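Local coordinates for 4-amino-4-deoxy-L-arabinose transferase or related glycosyltransferases of PMT family (PDB 5EZM), which probably transfers 4-amino-4-deoxy-L-arabinose to lipid A, as a zinc-binding integral membrane glycosyltransferase of the GT-C fold, at residues M488-L493 / W563-V568. Sequence-based numbering, arbitrary orientation.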
ATOM      1  N   MET A 488      -8.521 -19.345  12.850  1.00 68.39           N
ATOM      2  CA  MET A 488      -8.601 -18.688  11.550  1.00 68.55           C
ATOM      3  C   MET A 488      -8.771 -17.197  11.779  1.00 68.41           C
ATOM      4  O   MET A 488      -9.767 -16.770  12.373  1.00 69.90           O
ATOM      5  CB  MET A 488      -9.756 -19.240  10.709  1.00 67.39           C
ATOM      6  CG  MET A 488     -10.161 -18.334   9.555  1.00 65.53           C
ATOM      7  SD  MET A 488     -11.200 -19.141   8.319  1.00 67.08           S
ATOM      8  CE  MET A 488      -9.977 -20.032   7.361  1.00 69.09           C
ATOM      9  N   LEU A 489      -7.802 -16.412  11.319  1.00 65.39           N
ATOM     10  CA  LEU A 489      -7.869 -14.957  11.403  1.00 60.40           C
ATOM     11  C   LEU A 489      -8.395 -14.461  10.064  1.00 59.99           C
ATOM     12  O   LEU A 489      -7.630 -14.137   9.155  1.00 64.67           O
ATOM     13  CB  LEU A 489      -6.509 -14.355  11.741  1.00 58.17           C
ATOM     14  CG  LEU A 489      -6.465 -12.830  11.868  1.00 52.74           C
ATOM     15  CD1 LEU A 489      -7.587 -12.330  12.768  1.00 46.76           C
ATOM     16  CD2 LEU A 489      -5.106 -12.368  12.388  1.00 55.50           C
ATOM     17  N   ASP A 490      -9.717 -14.423   9.938  1.00 56.79           N
ATOM     18  CA  ASP A 490     -10.337 -13.901   8.728  1.00 56.43           C
ATOM     19  C   ASP A 490     -10.162 -12.388   8.692  1.00 56.83           C
ATOM     20  O   ASP A 490     -10.599 -11.683   9.607  1.00 56.53           O
ATOM     21  CB  ASP A 490     -11.813 -14.279   8.680  1.00 54.03           C
ATOM     22  CG  ASP A 490     -12.367 -14.267   7.274  1.00 56.94           C
ATOM     23  OD1 ASP A 490     -13.164 -15.169   6.950  1.00 59.45           O
ATOM     24  OD2 ASP A 490     -12.003 -13.364   6.489  1.00 58.88           O
ATOM     25  N   HIS A 491      -9.519 -11.886   7.641  1.00 58.58           N
ATOM     26  CA  HIS A 491      -9.172 -10.474   7.585  1.00 60.91           C
ATOM     27  C   HIS A 491     -10.217  -9.611   6.890  1.00 62.19           C
ATOM     28  O   HIS A 491     -10.172  -8.385   7.032  1.00 63.33           O
ATOM     29  CB  HIS A 491      -7.828 -10.291   6.879  1.00 62.60           C
ATOM     30  CG  HIS A 491      -6.661 -10.827   7.648  1.00 62.06           C
ATOM     31  ND1 HIS A 491      -6.116 -10.166   8.728  1.00 61.40           N
ATOM     32  CD2 HIS A 491      -5.928 -11.952   7.486  1.00 62.31           C
ATOM     33  CE1 HIS A 491      -5.097 -10.862   9.199  1.00 62.38           C
ATOM     34  NE2 HIS A 491      -4.961 -11.951   8.461  1.00 63.41           N
ATOM     35  N   THR A 492     -11.149 -10.204   6.152  1.00 61.00           N
ATOM     36  CA  THR A 492     -12.113  -9.428   5.382  1.00 59.60           C
ATOM     37  C   THR A 492     -13.552  -9.628   5.823  1.00 59.19           C
ATOM     38  O   THR A 492     -14.333  -8.673   5.794  1.00 59.77           O
ATOM     39  CB  THR A 492     -11.995  -9.768   3.894  1.00 62.21           C
ATOM     40  OG1 THR A 492     -12.182 -11.176   3.711  1.00 63.85           O
ATOM     41  CG2 THR A 492     -10.626  -9.369   3.368  1.00 63.80           C
ATOM     42  N   LEU A 493     -13.929 -10.842   6.224  1.00 59.83           N
ATOM     43  CA  LEU A 493     -15.322 -11.097   6.584  1.00 59.15           C
ATOM     44  C   LEU A 493     -15.789 -10.312   7.807  1.00 57.61           C
ATOM     45  O   LEU A 493     -16.918  -9.789   7.769  1.00 58.69           O
ATOM     46  CB  LEU A 493     -15.544 -12.601   6.789  1.00 56.87           C
ATOM     47  CG  LEU A 493     -16.985 -13.019   7.098  1.00 53.23           C
ATOM     48  CD1 LEU A 493     -17.891 -12.706   5.922  1.00 54.58           C
ATOM     49  CD2 LEU A 493     -17.056 -14.492   7.446  1.00 51.46           C
ATOM     50  N   TRP A 563     -15.322 -20.712  -0.770  1.00 74.37           N
ATOM     51  CA  TRP A 563     -14.174 -21.564  -1.050  1.00 73.64           C
ATOM     52  C   TRP A 563     -13.126 -21.547   0.057  1.00 76.14           C
ATOM     53  O   TRP A 563     -12.292 -22.458   0.115  1.00 77.41           O
ATOM     54  CB  TRP A 563     -13.530 -21.154  -2.370  1.00 69.42           C
ATOM     55  CG  TRP A 563     -14.377 -21.443  -3.557  1.00 69.25           C
ATOM     56  CD1 TRP A 563     -14.955 -20.533  -4.394  1.00 71.26           C
ATOM     57  CD2 TRP A 563     -14.750 -22.734  -4.048  1.00 69.80           C
ATOM     58  NE1 TRP A 563     -15.661 -21.180  -5.382  1.00 73.61           N
ATOM     59  CE2 TRP A 563     -15.553 -22.531  -5.190  1.00 72.75           C
ATOM     60  CE3 TRP A 563     -14.480 -24.043  -3.636  1.00 66.92           C
ATOM     61  CZ2 TRP A 563     -16.080 -23.587  -5.926  1.00 74.87           C
ATOM     62  CZ3 TRP A 563     -15.010 -25.087  -4.363  1.00 69.03           C
ATOM     63  CH2 TRP A 563     -15.805 -24.855  -5.493  1.00 74.40           C
ATOM     64  N   ARG A 564     -13.147 -20.545   0.935  1.00 77.35           N
ATOM     65  CA  ARG A 564     -12.102 -20.386   1.931  1.00 79.98           C
ATOM     66  C   ARG A 564     -12.587 -20.496   3.369  1.00 77.54           C
ATOM     67  O   ARG A 564     -11.750 -20.541   4.279  1.00 79.23           O
ATOM     68  CB  ARG A 564     -11.396 -19.031   1.751  1.00 84.07           C
ATOM     69  CG  ARG A 564     -10.678 -18.876   0.415  1.00 93.28           C
ATOM     70  CD  ARG A 564      -9.901 -17.565   0.330  1.00 99.98           C
ATOM     71  NE  ARG A 564      -8.881 -17.459   1.372  1.00105.83           N
ATOM     72  CZ  ARG A 564      -9.014 -16.738   2.482  1.00107.81           C
ATOM     73  NH1 ARG A 564     -10.125 -16.048   2.698  1.00107.17           N
ATOM     74  NH2 ARG A 564      -8.035 -16.704   3.377  1.00109.35           N
ATOM     75  N   ARG A 565     -13.895 -20.546   3.609  1.00 72.24           N
ATOM     76  CA  ARG A 565     -14.391 -20.504   4.975  1.00 67.97           C
ATOM     77  C   ARG A 565     -15.723 -21.233   5.074  1.00 69.88           C
ATOM     78  O   ARG A 565     -16.513 -21.263   4.125  1.00 73.15           O
ATOM     79  CB  ARG A 565     -14.533 -19.053   5.470  1.00 64.39           C
ATOM     80  CG  ARG A 565     -15.247 -18.138   4.489  1.00 61.99           C
ATOM     81  CD  ARG A 565     -15.430 -16.711   4.994  1.00 56.36           C
ATOM     82  NE  ARG A 565     -14.201 -15.923   5.000  1.00 53.01           N
ATOM     83  CZ  ARG A 565     -13.626 -15.396   3.918  1.00 53.33           C
ATOM     84  NH1 ARG A 565     -14.146 -15.587   2.711  1.00 51.44           N
ATOM     85  NH2 ARG A 565     -12.513 -14.685   4.043  1.00 55.04           N
ATOM     86  N   VAL A 566     -15.939 -21.841   6.237  1.00 65.93           N
ATOM     87  CA  VAL A 566     -17.214 -22.412   6.647  1.00 63.56           C
ATOM     88  C   VAL A 566     -17.680 -21.636   7.871  1.00 62.44           C
ATOM     89  O   VAL A 566     -16.896 -21.414   8.805  1.00 65.27           O
ATOM     90  CB  VAL A 566     -17.091 -23.914   6.969  1.00 62.16           C
ATOM     91  CG1 VAL A 566     -18.456 -24.508   7.292  1.00 63.02           C
ATOM     92  CG2 VAL A 566     -16.428 -24.658   5.824  1.00 62.11           C
ATOM     93  N   VAL A 567     -18.941 -21.213   7.857  1.00 58.07           N
ATOM     94  CA  VAL A 567     -19.528 -20.413   8.927  1.00 57.55           C
ATOM     95  C   VAL A 567     -20.708 -21.182   9.495  1.00 61.33           C
ATOM     96  O   VAL A 567     -21.683 -21.458   8.776  1.00 64.73           O
ATOM     97  CB  VAL A 567     -19.966 -19.025   8.434  1.00 56.12           C
ATOM     98  CG1 VAL A 567     -20.526 -18.211   9.592  1.00 54.15           C
ATOM     99  CG2 VAL A 567     -18.797 -18.305   7.776  1.00 56.02           C
ATOM    100  N   VAL A 568     -20.631 -21.508  10.786  1.00 59.54           N
ATOM    101  CA  VAL A 568     -21.569 -22.412  11.435  1.00 58.13           C
ATOM    102  C   VAL A 568     -22.181 -21.730  12.654  1.00 57.63           C
ATOM    103  O   VAL A 568     -21.732 -20.672  13.099  1.00 55.28           O
ATOM    104  CB  VAL A 568     -20.897 -23.736  11.846  1.00 56.48           C
ATOM    105  CG1 VAL A 568     -20.276 -24.415  10.635  1.00 58.30           C
ATOM    106  CG2 VAL A 568     -19.843 -23.476  12.908  1.00 52.90           C
TER
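Asp-490 and Arg-565 form a two-pronged salt bridge, with carboxylate and guanidinium planes only 23° apart. NE of Arg-565 points at OD1 of Asp-490, while its NH2 reaches OD2 of Asp-490 on the syn side at 2.8 Å. The same OD2 also caps the turn ahead of helix 493-497, accepting from Thr-492 N on its anti side at 3.3 Å and from Leu-493 N, 3.2 Å away, from above the carboxylate plane. One buried oxygen is thus gripped by three donors, which fix the carboxylate's rotation and should favour its charged form. Arg-565 is positioned in turn from a second shell: its NH1 bridges to Asp-562 and bonds to Ala-464 O. Its chain gets there by a bend at chi3 (73°), crossing the aspartate at about a right angle. OG1 of Thr-492 stands near this guanidinium but bonds to Ser-465 O.

Packing follows the aliphatic part of the arginine. Leu-493 lays CD2 against CD of Arg-565 at 3.7 Å and continues to CG2 of Val-567, 4.2 Å off, where Ile-473 joins both residues. Farther out, the methyl end of Met-488 meets the backbone carbonyl of Arg-564.

The whole illustrates an aspartate that caps the turn leading into a helix while also serving as a salt-bridge acceptor: within the mixed-sheet C-terminal domain, it ties the loop after strand 483-486 to the residue just ahead of strand 566-569, the strand itself being touched by Leu-493.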